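Local coordinates for protein putative mandelate racemase/muconate lactonizing enzyme (Bordetella bronchiseptica, PDB 3DDM) that is of unknown function but belongs to the mandelate racemase/muconate lactonizing enzyme family, pairing an enolase-type N-terminal domain with a TIM-barrel-like domain, at residues 138-143 against 323-328; 152-155 against 161-164; 176-179 against 184-187; 191-196 against 200-205; 210-215 against 240-245. The protein carries 1 engineered substitution. All coordinates share one frame; numbering follows the deposited sequence.

Contact 1 (138-143 against 323-328)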
loop_
_atom_site.group_PDB
_atom_site.type_symbol
_atom_site.label_atom_id
_atom_site.label_comp_id
_atom_site.label_asym_id
_atom_site.label_seq_id
_atom_site.Cartn_x
_atom_site.Cartn_y
_atom_site.Cartn_z
ATOM N N ALA A 138 2.913 -4.483 32.847
ATOM C CA ALA A 138 2.744 -5.630 33.738
ATOM C C ALA A 138 1.973 -6.739 33.027
ATOM O O ALA A 138 2.316 -7.919 33.140
ATOM C CB ALA A 138 2.010 -5.211 35.003
ATOM N N TRP A 139 0.932 -6.341 32.303
ATOM C CA TRP A 139 0.097 -7.254 31.534
ATOM C C TRP A 139 0.956 -8.053 30.533
ATOM O O TRP A 139 0.810 -9.268 30.393
ATOM C CB TRP A 139 -0.940 -6.439 30.783
ATOM C CG TRP A 139 -1.982 -7.230 30.094
ATOM C CD1 TRP A 139 -3.106 -7.750 30.648
ATOM C CD2 TRP A 139 -2.066 -7.487 28.688
ATOM N NE1 TRP A 139 -3.903 -8.303 29.676
ATOM C CE2 TRP A 139 -3.288 -8.156 28.460
ATOM C CE3 TRP A 139 -1.233 -7.207 27.594
ATOM C CZ2 TRP A 139 -3.703 -8.554 27.178
ATOM C CZ3 TRP A 139 -1.648 -7.603 26.315
ATOM C CH2 TRP A 139 -2.872 -8.267 26.123
ATOM N N LEU A 140 1.850 -7.357 29.837
ATOM C CA LEU A 140 2.745 -7.990 28.874
ATOM C C LEU A 140 3.776 -8.880 29.583
ATOM O O LEU A 140 4.717 -9.379 28.957
ATOM C CB LEU A 140 3.473 -6.918 28.059
ATOM C CG LEU A 140 2.595 -6.025 27.181
ATOM C CD1 LEU A 140 3.389 -4.814 26.696
ATOM C CD2 LEU A 140 2.066 -6.838 26.019
ATOM N N GLY A 141 3.611 -9.067 30.888
ATOM C CA GLY A 141 4.546 -9.896 31.627
ATOM C C GLY A 141 5.862 -9.232 32.002
ATOM O O GLY A 141 6.875 -9.910 32.153
ATOM N N GLY A 142 5.858 -7.913 32.162
ATOM C CA GLY A 142 7.082 -7.217 32.537
ATOM C C GLY A 142 7.266 -7.175 34.045
ATOM O O GLY A 142 6.326 -7.448 34.792
ATOM N N SER A 143 8.461 -6.828 34.510
ATOM C CA SER A 143 8.700 -6.785 35.951
ATOM C C SER A 143 9.212 -5.433 36.463
ATOM O O SER A 143 9.519 -5.289 37.647
ATOM C CB SER A 143 9.679 -7.892 36.356
ATOM O OG SER A 143 10.984 -7.617 35.889
ATOM N N LEU A 323 8.710 -1.760 25.682
ATOM C CA LEU A 323 10.125 -1.767 26.054
ATOM C C LEU A 323 10.332 -2.132 27.521
ATOM O O LEU A 323 11.329 -2.759 27.880
ATOM C CB LEU A 323 10.771 -0.405 25.788
ATOM C CG LEU A 323 12.244 -0.319 26.225
ATOM C CD1 LEU A 323 13.073 -1.404 25.531
ATOM C CD2 LEU A 323 12.788 1.062 25.908
ATOM N N ALA A 324 9.400 -1.728 28.374
ATOM C CA ALA A 324 9.515 -2.034 29.794
ATOM C C ALA A 324 9.304 -3.537 29.985
ATOM O O ALA A 324 9.972 -4.172 30.804
ATOM C CB ALA A 324 8.482 -1.233 30.599
ATOM N N ALA A 325 8.382 -4.103 29.210
ATOM C CA ALA A 325 8.099 -5.529 29.291
ATOM C C ALA A 325 9.247 -6.365 28.715
ATOM O O ALA A 325 9.424 -7.520 29.094
ATOM C CB ALA A 325 6.786 -5.846 28.565
ATOM N N VAL A 326 10.023 -5.783 27.802
ATOM C CA VAL A 326 11.160 -6.472 27.184
ATOM C C VAL A 326 12.382 -5.578 27.354
ATOM O O VAL A 326 12.925 -5.030 26.388
ATOM C CB VAL A 326 10.928 -6.727 25.683
ATOM C CG1 VAL A 326 12.049 -7.592 25.132
ATOM C CG2 VAL A 326 9.583 -7.402 25.471
ATOM N N PRO A 327 12.844 -5.448 28.605
ATOM C CA PRO A 327 13.980 -4.654 29.082
ATOM C C PRO A 327 15.308 -4.796 28.344
ATOM O O PRO A 327 15.985 -3.797 28.067
ATOM C CB PRO A 327 14.094 -5.076 30.548
ATOM C CG PRO A 327 13.659 -6.498 30.509
ATOM C CD PRO A 327 12.433 -6.420 29.637
ATOM N N GLY A 328 15.685 -6.031 28.038
ATOM C CA GLY A 328 16.951 -6.247 27.368
ATOM C C GLY A 328 17.879 -6.990 28.307
ATOM O O GLY A 328 17.750 -6.892 29.527
#

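Contact 2 (152-155 against 161-164)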
loop_
_atom_site.group_PDB
_atom_site.type_symbol
_atom_site.label_atom_id
_atom_site.label_comp_id
_atom_site.label_asym_id
_atom_site.label_seq_id
_atom_site.Cartn_x
_atom_site.Cartn_y
_atom_site.Cartn_z
ATOM N N SER A 152 15.289 11.593 19.352
ATOM C CA SER A 152 15.353 11.020 18.020
ATOM C C SER A 152 15.021 11.983 16.902
ATOM O O SER A 152 14.094 12.774 17.013
ATOM C CB SER A 152 14.413 9.813 17.945
ATOM O OG SER A 152 14.458 9.205 16.673
ATOM N N GLY A 153 15.795 11.912 15.825
ATOM C CA GLY A 153 15.536 12.741 14.662
ATOM C C GLY A 153 15.948 14.195 14.662
ATOM O O GLY A 153 15.184 15.050 14.220
ATOM N N ILE A 154 17.151 14.470 15.147
ATOM C CA ILE A 154 17.707 15.817 15.182
ATOM C C ILE A 154 18.113 16.200 13.756
ATOM O O ILE A 154 18.912 15.503 13.129
ATOM C CB ILE A 154 18.954 15.839 16.077
ATOM C CG1 ILE A 154 18.537 15.546 17.519
ATOM C CG2 ILE A 154 19.691 17.160 15.933
ATOM C CD1 ILE A 154 19.655 15.016 18.373
ATOM N N ASN A 155 17.573 17.302 13.247
ATOM C CA ASN A 155 17.890 17.738 11.892
ATOM C C ASN A 155 19.351 18.143 11.720
ATOM O O ASN A 155 19.982 18.646 12.649
ATOM C CB ASN A 155 16.965 18.878 11.464
ATOM C CG ASN A 155 15.649 18.372 10.880
ATOM O OD1 ASN A 155 14.766 17.906 11.607
ATOM N ND2 ASN A 155 15.518 18.454 9.555
ATOM N N ASP A 161 23.101 22.635 18.312
ATOM C CA ASP A 161 22.115 23.503 18.947
ATOM C C ASP A 161 20.952 22.749 19.576
ATOM O O ASP A 161 20.661 22.937 20.757
ATOM C CB ASP A 161 21.556 24.515 17.952
ATOM C CG ASP A 161 22.563 25.586 17.584
ATOM O OD1 ASP A 161 23.483 25.843 18.399
ATOM O OD2 ASP A 161 22.426 26.183 16.491
ATOM N N VAL A 162 20.277 21.901 18.805
ATOM C CA VAL A 162 19.156 21.165 19.367
ATOM C C VAL A 162 19.637 20.093 20.343
ATOM O O VAL A 162 18.937 19.761 21.295
ATOM C CB VAL A 162 18.251 20.528 18.268
ATOM C CG1 VAL A 162 18.588 21.097 16.919
ATOM C CG2 VAL A 162 18.377 19.027 18.284
ATOM N N VAL A 163 20.830 19.550 20.119
ATOM C CA VAL A 163 21.355 18.543 21.040
ATOM C C VAL A 163 21.561 19.201 22.401
ATOM O O VAL A 163 21.317 18.601 23.439
ATOM C CB VAL A 163 22.707 17.966 20.563
ATOM C CG1 VAL A 163 23.411 17.263 21.721
ATOM C CG2 VAL A 163 22.479 16.992 19.414
ATOM N N ALA A 164 22.017 20.443 22.393
ATOM C CA ALA A 164 22.225 21.153 23.642
ATOM C C ALA A 164 20.863 21.313 24.325
ATOM O O ALA A 164 20.692 21.005 25.511
ATOM C CB ALA A 164 22.848 22.520 23.367
#

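Contact 3 (176-179 against 184-187)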
loop_
_atom_site.group_PDB
_atom_site.type_symbol
_atom_site.label_atom_id
_atom_site.label_comp_id
_atom_site.label_asym_id
_atom_site.label_seq_id
_atom_site.Cartn_x
_atom_site.Cartn_y
_atom_site.Cartn_z
ATOM N N LEU A 176 21.027 11.390 15.233
ATOM C CA LEU A 176 21.131 12.379 14.162
ATOM C C LEU A 176 20.614 11.860 12.822
ATOM O O LEU A 176 20.697 10.667 12.532
ATOM C CB LEU A 176 22.591 12.793 13.971
ATOM C CG LEU A 176 23.255 13.806 14.904
ATOM C CD1 LEU A 176 22.730 13.671 16.334
ATOM C CD2 LEU A 176 24.762 13.593 14.844
ATOM N N LYS A 177 20.091 12.774 12.011
ATOM C CA LYS A 177 19.596 12.438 10.683
ATOM C C LYS A 177 20.764 12.681 9.738
ATOM O O LYS A 177 21.434 13.705 9.823
ATOM C CB LYS A 177 18.438 13.359 10.264
ATOM C CG LYS A 177 17.221 13.389 11.184
ATOM C CD LYS A 177 16.046 12.586 10.637
ATOM C CE LYS A 177 16.034 11.151 11.179
ATOM N NZ LYS A 177 14.879 10.341 10.658
ATOM N N VAL A 178 21.013 11.738 8.843
ATOM C CA VAL A 178 22.086 11.875 7.871
ATOM C C VAL A 178 21.557 11.357 6.546
ATOM O O VAL A 178 20.449 10.824 6.487
ATOM C CB VAL A 178 23.320 11.051 8.276
ATOM C CG1 VAL A 178 23.848 11.537 9.606
ATOM C CG2 VAL A 178 22.961 9.576 8.363
ATOM N N GLY A 179 22.334 11.520 5.483
ATOM C CA GLY A 179 21.897 11.021 4.193
ATOM C C GLY A 179 21.749 12.074 3.121
ATOM O O GLY A 179 21.675 11.746 1.938
ATOM N N ARG A 184 28.969 17.085 5.281
ATOM C CA ARG A 184 28.316 17.770 6.386
ATOM C C ARG A 184 27.948 16.762 7.470
ATOM O O ARG A 184 28.115 17.035 8.658
ATOM C CB ARG A 184 27.056 18.488 5.893
ATOM C CG ARG A 184 26.651 19.685 6.728
ATOM C CD ARG A 184 25.261 20.182 6.359
ATOM N NE ARG A 184 25.004 21.515 6.899
ATOM C CZ ARG A 184 25.054 21.835 8.192
ATOM N NH1 ARG A 184 25.348 20.915 9.108
ATOM N NH2 ARG A 184 24.830 23.087 8.573
ATOM N N ASP A 185 27.458 15.598 7.053
ATOM C CA ASP A 185 27.061 14.554 7.990
ATOM C C ASP A 185 28.199 14.066 8.879
ATOM O O ASP A 185 28.020 13.900 10.080
ATOM C CB ASP A 185 26.449 13.363 7.246
ATOM C CG ASP A 185 25.045 13.648 6.726
ATOM O OD1 ASP A 185 24.330 14.478 7.331
ATOM O OD2 ASP A 185 24.651 13.021 5.719
ATOM N N VAL A 186 29.365 13.824 8.298
ATOM C CA VAL A 186 30.495 13.364 9.095
ATOM C C VAL A 186 30.978 14.500 9.978
ATOM O O VAL A 186 31.586 14.265 11.018
ATOM C CB VAL A 186 31.676 12.876 8.220
ATOM C CG1 VAL A 186 31.260 11.651 7.414
ATOM C CG2 VAL A 186 32.141 13.996 7.302
ATOM N N ARG A 187 30.714 15.735 9.562
ATOM C CA ARG A 187 31.118 16.885 10.359
ATOM C C ARG A 187 30.220 16.917 11.588
ATOM O O ARG A 187 30.704 17.002 12.720
ATOM C CB ARG A 187 30.956 18.192 9.571
ATOM C CG ARG A 187 32.249 18.992 9.424
ATOM C CD ARG A 187 31.967 20.453 9.095
ATOM N NE ARG A 187 31.084 20.613 7.938
ATOM C CZ ARG A 187 31.397 20.258 6.694
ATOM N NH1 ARG A 187 32.580 19.717 6.426
ATOM N NH2 ARG A 187 30.521 20.449 5.716
#

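Contact 4 (191-196 against 200-205)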
loop_
_atom_site.group_PDB
_atom_site.type_symbol
_atom_site.label_atom_id
_atom_site.label_comp_id
_atom_site.label_asym_id
_atom_site.label_seq_id
_atom_site.Cartn_x
_atom_site.Cartn_y
_atom_site.Cartn_z
ATOM N N HIS A 191 31.309 16.406 15.342
ATOM C CA HIS A 191 31.146 17.608 16.150
ATOM C C HIS A 191 30.302 17.304 17.400
ATOM O O HIS A 191 30.704 17.604 18.529
ATOM C CB HIS A 191 30.493 18.713 15.313
ATOM C CG HIS A 191 30.405 20.031 16.018
ATOM N ND1 HIS A 191 31.521 20.738 16.414
ATOM C CD2 HIS A 191 29.334 20.754 16.428
ATOM C CE1 HIS A 191 31.142 21.840 17.039
ATOM N NE2 HIS A 191 29.821 21.873 17.062
ATOM N N VAL A 192 29.140 16.696 17.194
ATOM C CA VAL A 192 28.258 16.347 18.298
ATOM C C VAL A 192 28.924 15.371 19.265
ATOM O O VAL A 192 28.603 15.358 20.449
ATOM C CB VAL A 192 26.949 15.723 17.782
ATOM C CG1 VAL A 192 26.054 15.338 18.946
ATOM C CG2 VAL A 192 26.238 16.701 16.869
ATOM N N ARG A 193 29.841 14.546 18.767
ATOM C CA ARG A 193 30.526 13.596 19.637
ATOM C C ARG A 193 31.455 14.356 20.568
ATOM O O ARG A 193 31.562 14.035 21.752
ATOM C CB ARG A 193 31.328 12.581 18.822
ATOM C CG ARG A 193 32.291 11.739 19.663
ATOM C CD ARG A 193 31.605 11.119 20.873
ATOM N NE ARG A 193 30.714 10.023 20.513
ATOM C CZ ARG A 193 29.771 9.538 21.314
ATOM N NH1 ARG A 193 29.598 10.061 22.520
ATOM N NH2 ARG A 193 29.005 8.528 20.918
ATOM N N GLU A 194 32.129 15.363 20.019
ATOM C CA GLU A 194 33.038 16.199 20.789
ATOM C C GLU A 194 32.253 16.870 21.910
ATOM O O GLU A 194 32.602 16.761 23.085
ATOM C CB GLU A 194 33.642 17.278 19.896
ATOM C CG GLU A 194 34.661 16.787 18.900
ATOM C CD GLU A 194 34.933 17.815 17.815
ATOM O OE1 GLU A 194 34.881 19.030 18.131
ATOM O OE2 GLU A 194 35.202 17.412 16.655
ATOM N N LEU A 195 31.191 17.568 21.522
ATOM C CA LEU A 195 30.326 18.272 22.458
ATOM C C LEU A 195 29.873 17.364 23.613
ATOM O O LEU A 195 30.059 17.697 24.783
ATOM C CB LEU A 195 29.102 18.820 21.703
ATOM C CG LEU A 195 28.053 19.644 22.458
ATOM C CD1 LEU A 195 28.587 21.037 22.726
ATOM C CD2 LEU A 195 26.784 19.732 21.637
ATOM N N LEU A 196 29.297 16.214 23.275
ATOM C CA LEU A 196 28.793 15.265 24.268
ATOM C C LEU A 196 29.863 14.572 25.092
ATOM O O LEU A 196 29.591 14.066 26.183
ATOM C CB LEU A 196 27.941 14.205 23.582
ATOM C CG LEU A 196 26.757 14.767 22.811
ATOM C CD1 LEU A 196 26.184 13.688 21.907
ATOM C CD2 LEU A 196 25.720 15.288 23.792
ATOM N N THR A 200 28.267 9.437 26.355
ATOM C CA THR A 200 26.913 9.629 25.846
ATOM C C THR A 200 26.626 8.861 24.555
ATOM O O THR A 200 27.347 8.995 23.562
ATOM C CB THR A 200 26.629 11.135 25.595
ATOM O OG1 THR A 200 26.873 11.876 26.800
ATOM C CG2 THR A 200 25.178 11.347 25.159
ATOM N N PRO A 201 25.563 8.042 24.557
ATOM C CA PRO A 201 25.138 7.235 23.410
ATOM C C PRO A 201 24.748 8.106 22.214
ATOM O O PRO A 201 23.894 8.979 22.334
ATOM C CB PRO A 201 23.938 6.469 23.958
ATOM C CG PRO A 201 24.234 6.360 25.401
ATOM C CD PRO A 201 24.743 7.727 25.736
ATOM N N LEU A 202 25.370 7.866 21.064
ATOM C CA LEU A 202 25.064 8.629 19.859
ATOM C C LEU A 202 24.700 7.678 18.714
ATOM O O LEU A 202 25.383 6.680 18.475
ATOM C CB LEU A 202 26.258 9.511 19.460
ATOM C CG LEU A 202 26.050 10.440 18.256
ATOM C CD1 LEU A 202 24.840 11.321 18.491
ATOM C CD2 LEU A 202 27.282 11.298 18.035
ATOM N N MET A 203 23.612 7.991 18.016
ATOM C CA MET A 203 23.142 7.169 16.909
ATOM C C MET A 203 23.001 8.008 15.633
ATOM O O MET A 203 23.135 9.230 15.673
ATOM C CB MET A 203 21.793 6.528 17.276
ATOM C CG MET A 203 21.829 5.644 18.523
ATOM S SD MET A 203 21.964 6.524 20.130
ATOM C CE MET A 203 20.516 5.977 20.881
ATOM N N ALA A 204 22.745 7.342 14.505
ATOM C CA ALA A 204 22.579 8.016 13.217
ATOM C C ALA A 204 21.569 7.266 12.353
ATOM O O ALA A 204 21.607 6.039 12.252
ATOM C CB ALA A 204 23.914 8.113 12.495
ATOM N N ASP A 205 20.667 8.020 11.726
ATOM C CA ASP A 205 19.621 7.452 10.884
ATOM C C ASP A 205 19.698 8.031 9.472
ATOM O O ASP A 205 19.585 9.238 9.287
ATOM C CB ASP A 205 18.263 7.749 11.525
ATOM C CG ASP A 205 17.110 7.113 10.785
ATOM O OD1 ASP A 205 17.258 5.961 10.340
ATOM O OD2 ASP A 205 16.044 7.759 10.661
#

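Contact 5 (210-215 against 240-245)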
loop_
_atom_site.group_PDB
_atom_site.type_symbol
_atom_site.label_atom_id
_atom_site.label_comp_id
_atom_site.label_asym_id
_atom_site.label_seq_id
_atom_site.Cartn_x
_atom_site.Cartn_y
_atom_site.Cartn_z
ATOM N N TRP A 210 21.023 5.731 1.199
ATOM C CA TRP A 210 22.265 5.366 0.531
ATOM C C TRP A 210 22.189 4.041 -0.212
ATOM O O TRP A 210 21.310 3.216 0.049
ATOM C CB TRP A 210 23.410 5.228 1.545
ATOM C CG TRP A 210 23.714 6.423 2.382
ATOM C CD1 TRP A 210 23.759 7.732 1.978
ATOM C CD2 TRP A 210 24.140 6.411 3.749
ATOM N NE1 TRP A 210 24.194 8.533 3.014
ATOM C CE2 TRP A 210 24.436 7.749 4.110
ATOM C CE3 TRP A 210 24.305 5.399 4.705
ATOM C CZ2 TRP A 210 24.890 8.098 5.382
ATOM C CZ3 TRP A 210 24.760 5.748 5.974
ATOM C CH2 TRP A 210 25.047 7.088 6.298
ATOM N N ASP A 211 23.121 3.849 -1.147
ATOM C CA ASP A 211 23.221 2.579 -1.849
ATOM C C ASP A 211 24.413 1.890 -1.163
ATOM O O ASP A 211 25.097 2.507 -0.337
ATOM C CB ASP A 211 23.443 2.754 -3.361
ATOM C CG ASP A 211 24.751 3.458 -3.709
ATOM O OD1 ASP A 211 25.673 3.514 -2.860
ATOM O OD2 ASP A 211 24.854 3.945 -4.864
ATOM N N LEU A 212 24.662 0.629 -1.493
ATOM C CA LEU A 212 25.721 -0.121 -0.847
ATOM C C LEU A 212 27.102 0.519 -0.796
ATOM O O LEU A 212 27.698 0.620 0.273
ATOM C CB LEU A 212 25.825 -1.512 -1.464
ATOM C CG LEU A 212 26.865 -2.432 -0.820
ATOM C CD1 LEU A 212 26.745 -2.401 0.711
ATOM C CD2 LEU A 212 26.661 -3.831 -1.349
ATOM N N PRO A 213 27.644 0.945 -1.943
ATOM C CA PRO A 213 28.976 1.553 -1.861
ATOM C C PRO A 213 29.063 2.846 -1.036
ATOM O O PRO A 213 30.104 3.142 -0.443
ATOM C CB PRO A 213 29.373 1.730 -3.331
ATOM C CG PRO A 213 28.060 1.819 -4.043
ATOM C CD PRO A 213 27.206 0.796 -3.341
ATOM N N ARG A 214 27.977 3.604 -0.968
ATOM C CA ARG A 214 27.989 4.839 -0.188
ATOM C C ARG A 214 27.900 4.529 1.308
ATOM O O ARG A 214 28.560 5.170 2.125
ATOM C CB ARG A 214 26.821 5.729 -0.607
ATOM C CG ARG A 214 26.871 7.165 -0.111
ATOM C CD ARG A 214 25.729 7.936 -0.767
ATOM N NE ARG A 214 25.499 9.266 -0.208
ATOM C CZ ARG A 214 24.551 10.095 -0.641
ATOM N NH1 ARG A 214 23.749 9.727 -1.636
ATOM N NH2 ARG A 214 24.400 11.291 -0.082
ATOM N N ALA A 215 27.083 3.543 1.660
ATOM C CA ALA A 215 26.920 3.155 3.052
ATOM C C ALA A 215 28.244 2.648 3.601
ATOM O O ALA A 215 28.633 2.995 4.713
ATOM C CB ALA A 215 25.862 2.080 3.171
ATOM N N ALA A 240 19.451 -9.617 1.030
ATOM C CA ALA A 240 20.235 -9.961 2.206
ATOM C C ALA A 240 21.724 -9.790 1.986
ATOM O O ALA A 240 22.451 -9.385 2.895
ATOM C CB ALA A 240 19.943 -11.383 2.621
ATOM N N ALA A 241 22.179 -10.096 0.779
ATOM C CA ALA A 241 23.594 -9.989 0.453
ATOM C C ALA A 241 24.177 -8.601 0.680
ATOM O O ALA A 241 25.323 -8.476 1.104
ATOM C CB ALA A 241 23.821 -10.405 -0.980
ATOM N N GLU A 242 23.400 -7.559 0.395
ATOM C CA GLU A 242 23.895 -6.203 0.561
ATOM C C GLU A 242 23.986 -5.819 2.030
ATOM O O GLU A 242 24.902 -5.097 2.430
ATOM C CB GLU A 242 23.009 -5.214 -0.201
ATOM C CG GLU A 242 22.837 -5.555 -1.670
ATOM C CD GLU A 242 22.286 -4.402 -2.499
ATOM O OE1 GLU A 242 21.813 -4.656 -3.629
ATOM O OE2 GLU A 242 22.338 -3.243 -2.033
ATOM N N TRP A 243 23.037 -6.304 2.830
ATOM C CA TRP A 243 23.024 -6.027 4.267
ATOM C C TRP A 243 24.135 -6.805 4.936
ATOM O O TRP A 243 24.823 -6.299 5.823
ATOM C CB TRP A 243 21.685 -6.418 4.900
ATOM C CG TRP A 243 20.603 -5.420 4.663
ATOM C CD1 TRP A 243 19.655 -5.454 3.686
ATOM C CD2 TRP A 243 20.381 -4.211 5.396
ATOM N NE1 TRP A 243 18.855 -4.342 3.762
ATOM C CE2 TRP A 243 19.278 -3.561 4.803
ATOM C CE3 TRP A 243 21.008 -3.613 6.498
ATOM C CZ2 TRP A 243 18.784 -2.340 5.275
ATOM C CZ3 TRP A 243 20.518 -2.398 6.968
ATOM C CH2 TRP A 243 19.416 -1.774 6.355
ATOM N N ALA A 244 24.303 -8.045 4.504
ATOM C CA ALA A 244 25.340 -8.894 5.056
ATOM C C ALA A 244 26.704 -8.261 4.797
ATOM O O ALA A 244 27.563 -8.237 5.674
ATOM C CB ALA A 244 25.266 -10.278 4.430
ATOM N N GLU A 245 26.900 -7.735 3.596
ATOM C CA GLU A 245 28.166 -7.113 3.258
ATOM C C GLU A 245 28.398 -5.843 4.059
ATOM O O GLU A 245 29.465 -5.653 4.642
ATOM C CB GLU A 245 28.230 -6.774 1.775
ATOM C CG GLU A 245 29.617 -6.347 1.344
ATOM C CD GLU A 245 29.646 -5.701 -0.023
ATOM O OE1 GLU A 245 29.091 -6.285 -0.989
ATOM O OE2 GLU A 245 30.237 -4.600 -0.129
#

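Contact 1 (138-143 against 323-328)
Leu140 lays the root of its side chain over the methyl of Ala325, with Leu140 CB 3.5 Å from Ala325 CB and the branch Leu140 CD1 4.0 Å from the same methyl. The alanine is small enough to let the two backbones draw close, and it gives up more surface here than any other residue of the pair. Alongside, Gly142 meets it backbone to backbone: the CA of Gly142 lies 3.8 Å from the CA of Ala325. Glycine suits this place, because on that side a side chain would point straight into the opposing segment. Gly141, with its positive phi, fits the C-prime position of a Schellman motif ending helix 136-139, and the turn it makes brings Gly142 round to Ala325. No hydrogen bond crosses between the segments; the meeting is apolar and largely buried. It sets the turn after helix 136-139 against the C-terminal end of helix 313-325, a helix of the TIM-like barrel. Leu140 also reaches Phe288 and Leu292 of helix 287-300, and Ala324 rests on Ile147 of strand 146-154, the strand that follows helix 136-139 in the chain.

Contact 2 (152-155 against 161-164)
Ile154 carries the strand's half of this contact, facing Val162 and Val163, successive residues of helix 159-169. Val162 meets the short branch and the root of the long one: Ile154 CG2 lies 3.3 Å from Val162 CG2, and the same valine methyl is 3.6 Å from Ile154 CG1. Ile154 and Val162 lie alongside each other, pointing opposite ways, so the valine methyl rests against the flank of the isoleucine rather than only at its end. Of the long branch, just the end reaches Val163, which it crosses at about a right angle, with Ile154 CD1 3.6 Å from Val163 CG2. The torsion of Ile154 explains the division: with CG1 beside the backbone N (chi1 -66°), CG2 is turned anti to that N, and the two branches diverge. Isoleucine and valine suit such a place because, branched at CB, they present methyls close to the backbone, where strand and helix meet without a hydrogen bond between them. Ile154 also packs on Phe174 and Leu176 of the adjacent strand, while Val163 leans on Val192 and Leu196 of helix 182-196. Strand 146-154, helix 159-169 and strand 174-177 form a beta-alpha-beta unit, and the apolar seam between strand and covering helix is that of a TIM-like barrel of the enolase family.

Contact 3 (176-179 against 184-187)
This is a polar tie between the end of a barrel strand and the first turns of the helix that follows it, within the beta-alpha-beta unit of strand 174-177, helix 182-196 and strand 202-205. One hydrogen bond carries it: the backbone N of Gly179 gives its hydrogen to Asp185 OD2 over 2.8 Å, and the bond is nearly straight at 172°. The donor stands above the carboxylate plane, 39° out of it. Asp185 reaches the loop because its CG lies beside its own backbone N (chi1 -74°), and a short acidic side chain just spans from the helix to the backbone amide of the loop. The carboxylate also lies against Val178, whose CB is 3.5 Å from Asp185 CG and whose CG1 is 3.7 Å from Asp185 OD1. The valine thus gives the buried acid an apolar flank while the amide next in sequence supplies its hydrogen bond. Gly179 adopts backbone angles at which a CB would collide with the preceding carbonyl O, so glycine is called for where the chain leaves the strand. Helix 212-222 adds Met218 against Asp185, Val178 is covered by Ala206 and Trp210, and strand 202-205 lies beside strand 174-177 in the barrel sheet.

Contact 4 (191-196 against 200-205)
Bends at chi2 and chi3 (50° and 73°) fold the Arg193 side chain back from helix 182-196 until its guanidinium meets the carbonyl of Thr200. Arg193 NH1 donates to Thr200 O over 2.7 Å, with an N-H...O angle of 157°, the acceptor close to the guanidinium plane and the donor in the carbonyl plane. A second, weak bond runs from Arg193 NH2 to the same Thr200 O, 3.2 Å away. One carbonyl is therefore approached by two nitrogens of the same flat group, and Arg193 NE is separately bonded to the carbonyl of Ala225, which should fix the rotation of the buried guanidinium. Arginine suits the place because it can serve several backbone oxygens at once. In this helix-to-strand turn of a TIM-like barrel, helix 182-196 runs nearly antiparallel to strand 202-205, and Val192, Leu196 and Leu202 make the apolar part of the interface. Leu202 runs counter to the arginine at its side: its CB is 3.3 Å from Arg193 NH2, and its CD2 branch covers one guanidinium face. Leu202 CD1 faces Val192 CG1 at 4.2 Å. Closer to the turn, Leu196 lies transverse to Thr200, Leu196 CB 3.9 Å from Thr200 CB, and both side chains also lean on Phe174.

Contact 5 (210-215 against 240-245)
Leu212 reaches from the first turn of its helix into an angle between Glu242 and Glu245. Its CB lies 3.9 Å from Glu242 OE2, and CG comes to 4.1 Å from Glu245 OE2. The two methyls then part: Leu212 CD1 settles 3.7 Å from the backbone O of Glu242, whereas Leu212 CD2 lies 3.5 Å from Glu245 OE1 and 4.1 Å from Glu242 CB. Leu212 reaches the opposing helix because chi1 (-177°) turns CG away from its own N. Glutamates suit this surface site: the carboxylate of Glu245 and the CB and carboxylate oxygen of Glu242 lie beside the leucine, while both acids find charged partners, Arg238 for Glu242 and Arg216 for Glu245. Asp211 is the N-cap of the helix, its OD1 accepting from Arg214 N at 3.0 Å, a capping bond at the turn that carries Leu212. Helices 212-222 and 240-249, separated in sequence by strand 229-231, lie side by side here, and Leu246 of helix 240-249 adds an apolar partner for Leu212 and Ala215.

How the contacts relate
Contacts 2, 3 and 4 form one connected cluster on adjoining beta-alpha-beta units of the barrel: contacts 3 and 4 share helix 182-196, and contacts 2 and 4 touch through valine and leucine side chains. Their chemistry changes with place: buried and wholly apolar at 152-155/161-164, a carboxylate-to-amide bond where strand gives way to helix in contact 3, and arginine-to-carbonyl bonds beside leucines where helix returns to strand in contact 4. Trp210 links contact 5 to contact 3, yet contact 5 lies at the surface, where two glutamates, each salt-bridged to an arginine, border a leucine. Contact 1, also buried and apolar, stands apart, its centre about 28 Å or more from the other centres.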